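Local coordinates for protein intracellular serine protease (Bacillus licheniformis, PDB 4ZOQ) that probably cleaves peptide bonds as a subtilisin-like serine endopeptidase and is known as a lanthipeptide protease, used for sequence-specific, traceless peptide cleavage, at residues L23-K28 with I94-P99; N118-M123 with Q156-Y161. All coordinates share one frame; numbering follows the deposited sequence.

Contact 1 (L23-K28 with I94-P99); sequences LWFAAK and INIIAP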
ATOM      1  N   LEU B  23     -10.936  17.177  -5.817  1.00 28.69           N
ATOM      2  CA  LEU B  23      -9.850  17.051  -4.866  1.00 28.71           C
ATOM      3  C   LEU B  23     -10.321  17.455  -3.463  1.00 30.41           C
ATOM      4  O   LEU B  23      -9.508  17.830  -2.607  1.00 29.47           O
ATOM      5  CB  LEU B  23      -8.662  17.903  -5.309  1.00 28.70           C
ATOM      6  CG  LEU B  23      -7.745  17.291  -6.386  1.00 31.70           C
ATOM      7  CD1 LEU B  23      -6.933  18.365  -7.103  1.00 31.97           C
ATOM      8  CD2 LEU B  23      -6.805  16.277  -5.773  1.00 27.87           C
ATOM      9  N   TRP B  24     -11.640  17.384  -3.250  1.00 30.72           N
ATOM     10  CA  TRP B  24     -12.263  17.673  -1.956  1.00 29.84           C
ATOM     11  C   TRP B  24     -11.580  16.897  -0.847  1.00 27.35           C
ATOM     12  O   TRP B  24     -11.364  17.453   0.246  1.00 29.67           O
ATOM     13  CB  TRP B  24     -13.766  17.348  -1.956  1.00 26.42           C
ATOM     14  CG  TRP B  24     -14.075  15.909  -2.267  1.00 29.80           C
ATOM     15  CD1 TRP B  24     -14.356  15.367  -3.497  1.00 28.28           C
ATOM     16  CD2 TRP B  24     -14.111  14.819  -1.330  1.00 26.72           C
ATOM     17  NE1 TRP B  24     -14.593  14.012  -3.372  1.00 28.39           N
ATOM     18  CE2 TRP B  24     -14.430  13.650  -2.058  1.00 26.55           C
ATOM     19  CE3 TRP B  24     -13.908  14.722   0.055  1.00 27.56           C
ATOM     20  CZ2 TRP B  24     -14.551  12.401  -1.451  1.00 26.93           C
ATOM     21  CZ3 TRP B  24     -13.991  13.477   0.655  1.00 28.41           C
ATOM     22  CH2 TRP B  24     -14.324  12.328  -0.098  1.00 28.94           C
ATOM     23  N   PHE B  25     -11.219  15.637  -1.126  1.00 25.91           N
ATOM     24  CA  PHE B  25     -10.516  14.804  -0.137  1.00 27.09           C
ATOM     25  C   PHE B  25      -9.145  15.422   0.221  1.00 27.09           C
ATOM     26  O   PHE B  25      -8.715  15.371   1.374  1.00 25.98           O
ATOM     27  CB  PHE B  25     -10.345  13.352  -0.630  1.00 27.51           C
ATOM     28  CG  PHE B  25      -9.309  13.191  -1.718  1.00 27.89           C
ATOM     29  CD1 PHE B  25      -9.646  13.376  -3.050  1.00 27.08           C
ATOM     30  CD2 PHE B  25      -7.983  12.900  -1.398  1.00 27.55           C
ATOM     31  CE1 PHE B  25      -8.678  13.264  -4.041  1.00 27.88           C
ATOM     32  CE2 PHE B  25      -7.019  12.786  -2.386  1.00 26.02           C
ATOM     33  CZ  PHE B  25      -7.364  12.976  -3.699  1.00 25.72           C
ATOM     34  N   ALA B  26      -8.461  16.006  -0.761  1.00 26.37           N
ATOM     35  CA  ALA B  26      -7.118  16.567  -0.512  1.00 27.71           C
ATOM     36  C   ALA B  26      -7.227  17.865   0.281  1.00 28.85           C
ATOM     37  O   ALA B  26      -6.462  18.091   1.221  1.00 28.52           O
ATOM     38  CB  ALA B  26      -6.357  16.795  -1.819  1.00 24.01           C
ATOM     39  N   ALA B  27      -8.211  18.691  -0.072  1.00 29.08           N
ATOM     40  CA  ALA B  27      -8.484  19.922   0.671  1.00 31.66           C
ATOM     41  C   ALA B  27      -8.843  19.588   2.120  1.00 30.34           C
ATOM     42  O   ALA B  27      -8.433  20.291   3.038  1.00 28.66           O
ATOM     43  CB  ALA B  27      -9.599  20.732   0.015  1.00 27.99           C
ATOM     44  N   LYS B  28      -9.596  18.505   2.316  1.00 29.43           N
ATOM     45  CA  LYS B  28      -9.934  18.072   3.667  1.00 31.83           C
ATOM     46  C   LYS B  28      -8.684  17.668   4.452  1.00 31.81           C
ATOM     47  O   LYS B  28      -8.425  18.180   5.531  1.00 30.49           O
ATOM     48  CB  LYS B  28     -10.934  16.921   3.611  1.00 34.22           C
ATOM     49  CG  LYS B  28     -11.433  16.506   4.951  1.00 44.01           C
ATOM     50  CD  LYS B  28     -12.467  15.383   4.898  1.00 53.35           C
ATOM     51  CE  LYS B  28     -13.111  15.212   6.292  1.00 57.07           C
ATOM     52  NZ  LYS B  28     -14.301  16.096   6.491  1.00 60.52           N
ATOM     53  N   ILE B  94      -0.263   9.657  -2.190  1.00 27.54           N
ATOM     54  CA  ILE B  94       0.857  10.011  -1.342  1.00 28.76           C
ATOM     55  C   ILE B  94       1.297  11.425  -1.678  1.00 30.50           C
ATOM     56  O   ILE B  94       1.559  12.245  -0.791  1.00 28.52           O
ATOM     57  CB  ILE B  94       2.085   9.100  -1.550  1.00 34.80           C
ATOM     58  CG1 ILE B  94       1.826   7.657  -1.134  1.00 32.75           C
ATOM     59  CG2 ILE B  94       3.317   9.674  -0.834  1.00 32.03           C
ATOM     60  CD1 ILE B  94       2.730   6.712  -1.875  1.00 30.79           C
ATOM     61  N   ASN B  95       1.418  11.695  -2.978  1.00 29.73           N
ATOM     62  CA  ASN B  95       1.964  12.973  -3.422  1.00 28.80           C
ATOM     63  C   ASN B  95       1.121  14.204  -3.062  1.00 30.27           C
ATOM     64  O   ASN B  95       1.665  15.221  -2.643  1.00 28.47           O
ATOM     65  CB  ASN B  95       2.180  12.953  -4.929  1.00 30.76           C
ATOM     66  CG  ASN B  95       2.804  14.225  -5.430  1.00 29.55           C
ATOM     67  OD1 ASN B  95       3.953  14.524  -5.119  1.00 31.89           O
ATOM     68  ND2 ASN B  95       2.036  15.009  -6.166  1.00 32.23           N
ATOM     69  N   ILE B  96      -0.200  14.116  -3.222  1.00 28.03           N
ATOM     70  CA  ILE B  96      -1.055  15.287  -3.025  1.00 28.20           C
ATOM     71  C   ILE B  96      -0.999  15.766  -1.564  1.00 31.26           C
ATOM     72  O   ILE B  96      -1.106  16.959  -1.309  1.00 33.47           O
ATOM     73  CB  ILE B  96      -2.518  15.013  -3.462  1.00 27.34           C
ATOM     74  CG1 ILE B  96      -3.276  16.321  -3.605  1.00 26.98           C
ATOM     75  CG2 ILE B  96      -3.239  14.040  -2.535  1.00 26.80           C
ATOM     76  CD1 ILE B  96      -2.746  17.248  -4.690  1.00 28.62           C
ATOM     77  N   ILE B  97      -0.745  14.844  -0.631  1.00 29.29           N
ATOM     78  CA  ILE B  97      -0.586  15.176   0.784  1.00 28.96           C
ATOM     79  C   ILE B  97       0.855  15.571   1.151  1.00 28.24           C
ATOM     80  O   ILE B  97       1.083  16.541   1.899  1.00 27.64           O
ATOM     81  CB  ILE B  97      -1.024  13.963   1.671  1.00 30.20           C
ATOM     82  CG1 ILE B  97      -2.553  13.902   1.717  1.00 27.16           C
ATOM     83  CG2 ILE B  97      -0.471  14.087   3.075  1.00 26.24           C
ATOM     84  CD1 ILE B  97      -3.100  12.580   2.002  1.00 29.72           C
ATOM     85  N   ALA B  98       1.817  14.893   0.536  1.00 26.15           N
ATOM     86  CA  ALA B  98       3.228  15.110   0.815  1.00 27.96           C
ATOM     87  C   ALA B  98       3.992  15.231  -0.487  1.00 30.32           C
ATOM     88  O   ALA B  98       4.624  14.267  -0.930  1.00 31.71           O
ATOM     89  CB  ALA B  98       3.783  13.980   1.631  1.00 27.74           C
ATOM     90  N   PRO B  99       3.911  16.402  -1.119  1.00 28.18           N
ATOM     91  CA  PRO B  99       4.417  16.519  -2.489  1.00 32.70           C
ATOM     92  C   PRO B  99       5.928  16.396  -2.623  1.00 33.92           C
ATOM     93  O   PRO B  99       6.390  16.090  -3.710  1.00 34.24           O
ATOM     94  CB  PRO B  99       3.917  17.912  -2.940  1.00 33.82           C
ATOM     95  CG  PRO B  99       3.415  18.598  -1.716  1.00 36.78           C
ATOM     96  CD  PRO B  99       3.067  17.542  -0.718  1.00 30.44           C
TER
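Ile96, near the end of helix 86-97, pushes its branched side chain against Leu23, Phe25 and Ala26 at the start of helix 24-30. This is apolar helix packing in a subtilase-family protein, at the end of helix 86-97 away from His86, where that helix starts and which is predicted to belong to the charge relay system. All four touching residues are buried, and no hydrogen bond crosses between the segments. The tight part is the meeting of Ala26 CB with Ile96 CG1 at 3.6 Å. The methyl group of alanine is short enough to let the two backbones draw close, with Ala26 CA and Ile96 CA 6.7 Å apart. The same CG1 also receives Leu23 CD2, 4.1 Å away. On its other branch, Ile96 CG2 approaches Phe25 CE2 at 4.0 Å, obliquely to the ring. CG1 of Ile96 lies opposite the backbone N (chi1 -165°), which leaves CG2 between the N and the carbonyl carbon, so one beta-branched residue serves two sets of neighbours. Phe25 leaves its helix across the line of contact, and its chi1 of 73° lets the ring swing back until CE2 reaches the isoleucine.

The looser side belongs to Ala27 and Lys28, which are partly exposed, a setting that suits the long charged chain of Lys28. Trp24 also turns away from 94-99 but is held by Leu245 O, through NE1, and by a cation-pi contact with Lys207. Around this cluster, Trp11 packs on Ile96, while Phe25 also touches Gln281, Val246 and Pro226, so that it links helix 24-30 to helix 275-297 and to strands 246-249 and 221-226 as well as to helix 86-97.

Contact 2 (N118-M123 with Q156-Y161); sequences NIMKAM and QRAANY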
ATOM      1  N   ASN B 118       6.343 -11.966  -4.279  1.00 40.62           N
ATOM      2  CA  ASN B 118       7.000 -10.720  -4.670  1.00 41.93           C
ATOM      3  C   ASN B 118       6.682  -9.541  -3.752  1.00 41.06           C
ATOM      4  O   ASN B 118       7.491  -8.612  -3.650  1.00 41.17           O
ATOM      5  CB  ASN B 118       6.705 -10.378  -6.124  1.00 41.66           C
ATOM      6  CG  ASN B 118       7.570 -11.169  -7.071  1.00 44.47           C
ATOM      7  OD1 ASN B 118       8.651 -11.631  -6.689  1.00 42.59           O
ATOM      8  ND2 ASN B 118       7.108 -11.345  -8.304  1.00 47.33           N
ATOM      9  N   ILE B 119       5.525  -9.570  -3.089  1.00 34.26           N
ATOM     10  CA  ILE B 119       5.190  -8.490  -2.183  1.00 38.57           C
ATOM     11  C   ILE B 119       6.142  -8.539  -0.992  1.00 39.37           C
ATOM     12  O   ILE B 119       6.683  -7.506  -0.555  1.00 35.10           O
ATOM     13  CB  ILE B 119       3.722  -8.549  -1.709  1.00 34.01           C
ATOM     14  CG1 ILE B 119       2.787  -8.436  -2.906  1.00 35.04           C
ATOM     15  CG2 ILE B 119       3.449  -7.433  -0.687  1.00 35.09           C
ATOM     16  CD1 ILE B 119       1.350  -8.634  -2.575  1.00 32.24           C
ATOM     17  N   MET B 120       6.350  -9.749  -0.481  1.00 39.05           N
ATOM     18  CA  MET B 120       7.264  -9.962   0.641  1.00 41.06           C
ATOM     19  C   MET B 120       8.688  -9.548   0.270  1.00 37.25           C
ATOM     20  O   MET B 120       9.366  -8.867   1.045  1.00 35.14           O
ATOM     21  CB  MET B 120       7.263 -11.432   1.074  1.00 37.29           C
ATOM     22  CG  MET B 120       5.918 -11.950   1.468  1.00 39.39           C
ATOM     23  SD  MET B 120       5.990 -13.587   2.248  1.00 41.69           S
ATOM     24  CE  MET B 120       4.462 -14.281   1.601  1.00 33.88           C
ATOM     25  N   LYS B 121       9.119  -9.927  -0.930  1.00 36.58           N
ATOM     26  CA  LYS B 121      10.470  -9.604  -1.353  1.00 37.86           C
ATOM     27  C   LYS B 121      10.626  -8.094  -1.455  1.00 38.08           C
ATOM     28  O   LYS B 121      11.638  -7.539  -1.023  1.00 35.38           O
ATOM     29  CB  LYS B 121      10.799 -10.266  -2.676  1.00 41.06           C
ATOM     30  CG  LYS B 121      12.255 -10.134  -3.067  1.00 36.32           C
ATOM     31  CD  LYS B 121      12.454 -10.739  -4.442  1.00 44.24           C
ATOM     32  CE  LYS B 121      12.836 -12.201  -4.350  1.00 44.89           C
ATOM     33  NZ  LYS B 121      12.891 -12.847  -5.674  1.00 50.16           N
ATOM     34  N   ALA B 122       9.612  -7.438  -2.012  1.00 35.86           N
ATOM     35  CA  ALA B 122       9.625  -5.987  -2.112  1.00 38.91           C
ATOM     36  C   ALA B 122       9.612  -5.347  -0.721  1.00 36.20           C
ATOM     37  O   ALA B 122      10.320  -4.361  -0.471  1.00 36.71           O
ATOM     38  CB  ALA B 122       8.442  -5.489  -2.933  1.00 33.65           C
ATOM     39  N   MET B 123       8.872  -5.934   0.204  1.00 34.62           N
ATOM     40  CA  MET B 123       8.840  -5.378   1.545  1.00 35.51           C
ATOM     41  C   MET B 123      10.241  -5.381   2.117  1.00 37.50           C
ATOM     42  O   MET B 123      10.733  -4.363   2.620  1.00 39.79           O
ATOM     43  CB  MET B 123       7.899  -6.175   2.463  1.00 34.82           C
ATOM     44  CG  MET B 123       6.409  -5.965   2.168  1.00 35.64           C
ATOM     45  SD  MET B 123       5.326  -7.045   3.149  1.00 38.81           S
ATOM     46  CE  MET B 123       5.519  -6.398   4.822  1.00 30.98           C
ATOM     47  N   GLN B 156       4.059 -12.811   7.746  1.00 33.03           N
ATOM     48  CA  GLN B 156       4.203 -12.231   9.067  1.00 36.61           C
ATOM     49  C   GLN B 156       5.677 -11.943   9.374  1.00 35.34           C
ATOM     50  O   GLN B 156       6.000 -10.979  10.076  1.00 36.98           O
ATOM     51  CB  GLN B 156       3.579 -13.165  10.117  1.00 32.77           C
ATOM     52  CG  GLN B 156       3.481 -12.590  11.503  1.00 31.82           C
ATOM     53  CD  GLN B 156       2.656 -11.291  11.553  1.00 36.73           C
ATOM     54  OE1 GLN B 156       1.426 -11.302  11.398  1.00 35.91           O
ATOM     55  NE2 GLN B 156       3.337 -10.174  11.776  1.00 36.91           N
ATOM     56  N   ARG B 157       6.577 -12.742   8.813  1.00 35.77           N
ATOM     57  CA  ARG B 157       7.993 -12.525   9.073  1.00 35.29           C
ATOM     58  C   ARG B 157       8.459 -11.278   8.362  1.00 33.53           C
ATOM     59  O   ARG B 157       9.215 -10.493   8.921  1.00 36.09           O
ATOM     60  CB  ARG B 157       8.816 -13.720   8.597  1.00 36.47           C
ATOM     61  CG  ARG B 157       8.733 -14.953   9.452  1.00 37.71           C
ATOM     62  CD  ARG B 157       9.662 -16.028   8.893  1.00 41.08           C
ATOM     63  NE  ARG B 157       9.564 -17.278   9.633  1.00 48.04           N
ATOM     64  CZ  ARG B 157      10.289 -18.364   9.377  1.00 49.58           C
ATOM     65  NH1 ARG B 157      11.151 -18.373   8.368  1.00 44.99           N
ATOM     66  NH2 ARG B 157      10.139 -19.450  10.126  1.00 48.79           N
ATOM     67  N   ALA B 158       7.938 -11.054   7.162  1.00 34.51           N
ATOM     68  CA  ALA B 158       8.213  -9.827   6.426  1.00 33.84           C
ATOM     69  C   ALA B 158       7.753  -8.610   7.221  1.00 36.76           C
ATOM     70  O   ALA B 158       8.485  -7.611   7.350  1.00 36.09           O
ATOM     71  CB  ALA B 158       7.534  -9.863   5.064  1.00 30.57           C
ATOM     72  N   ALA B 159       6.563  -8.713   7.797  1.00 32.80           N
ATOM     73  CA  ALA B 159       6.013  -7.616   8.570  1.00 35.33           C
ATOM     74  C   ALA B 159       6.833  -7.380   9.826  1.00 38.88           C
ATOM     75  O   ALA B 159       7.079  -6.225  10.228  1.00 38.19           O
ATOM     76  CB  ALA B 159       4.548  -7.888   8.920  1.00 38.91           C
ATOM     77  N   ASN B 160       7.267  -8.475  10.443  1.00 36.85           N
ATOM     78  CA  ASN B 160       8.138  -8.381  11.607  1.00 36.15           C
ATOM     79  C   ASN B 160       9.456  -7.670  11.256  1.00 37.71           C
ATOM     80  O   ASN B 160       9.978  -6.840  12.015  1.00 38.94           O
ATOM     81  CB  ASN B 160       8.417  -9.791  12.146  1.00 34.30           C
ATOM     82  CG  ASN B 160       7.171 -10.443  12.809  1.00 38.48           C
ATOM     83  OD1 ASN B 160       6.090  -9.844  12.905  1.00 38.37           O
ATOM     84  ND2 ASN B 160       7.336 -11.667  13.269  1.00 37.91           N
ATOM     85  N   TYR B 161       9.976  -7.966  10.077  1.00 35.42           N
ATOM     86  CA  TYR B 161      11.246  -7.387   9.661  1.00 42.37           C
ATOM     87  C   TYR B 161      11.153  -5.865   9.476  1.00 40.10           C
ATOM     88  O   TYR B 161      12.026  -5.126   9.930  1.00 39.24           O
ATOM     89  CB  TYR B 161      11.725  -8.066   8.386  1.00 39.35           C
ATOM     90  CG  TYR B 161      13.097  -7.664   7.947  1.00 38.39           C
ATOM     91  CD1 TYR B 161      14.225  -8.058   8.665  1.00 38.40           C
ATOM     92  CD2 TYR B 161      13.275  -6.921   6.788  1.00 38.38           C
ATOM     93  CE1 TYR B 161      15.508  -7.697   8.234  1.00 41.66           C
ATOM     94  CE2 TYR B 161      14.524  -6.561   6.351  1.00 40.65           C
ATOM     95  CZ  TYR B 161      15.644  -6.946   7.068  1.00 41.27           C
ATOM     96  OH  TYR B 161      16.877  -6.562   6.588  1.00 32.58           O
TER
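Met123 and Ala158 join two neighbouring helices of the subtilisin-like alpha/beta fold, in which helices pack against a largely parallel sheet. Helices 116-128 and 146-164 run almost parallel here: the axes of the two segments come within 9.5 Å and cross at 15°. On helix 116-128 the larger share falls to Met123, and Ala158 is its main partner. The CB of Met123 points toward the other helix, and CG lies opposite the carbonyl carbon (chi1 -73°), carrying the chain outward. The sulfur SD then comes 4.1 Å from Ala158 CB. At chi3, 69°, the chain bends, and the terminal CE lies 4.0 Å from the same alanine methyl while also reaching the backbone, 3.9 Å from Ala159 N. A flexible, unbranched methionine suits this task, because it can fold its tip over the small surface that two successive alanines leave on a helix. Ala159 points its own CB away, so it offers mainly backbone to the methyl group.

One turn earlier, Met120 sets its CB across the line between the helices, 4.3 Å from Ala158 CB; the small side chain of Ala158 allows Met120 CA and Ala158 CA to lie 5.9 Å apart. Met120 also packs on Leu151, Ala154 and Tyr155, and on Phe63 of the other protein chain. Met123 touches Ile50 of strand 46-51, which seats helix 116-128 on the sheet. On the outer side of helix 146-164, Gln156 NE2, also hydrogen-bonded to Lys197 O, donates to Asn160 OD1 at 3.0 Å, from above the carbonyl plane of the asparagine.

Overall arrangement
The two contacts lie on opposite sides of the chain's centre, their centres 28 Å apart and their nearest atoms about 13 Å apart, without touching. They follow in series along the chain: contact 1 closes at 99 before contact 2 opens at 118, with strand 102-110 of the central sheet running between them. Contact 1 ties the N-terminal helix 24-30 to helix 86-97, which begins at the predicted catalytic His86; contact 2 pairs helices 116-128 and 146-164, whose residues also touch the other chain of the assembly, whereas no other chain touches contact 1. Thus each is a separate apolar helix pairing, and together they pack different flanks of the subtilisin-like core that holds the predicted catalytic triad.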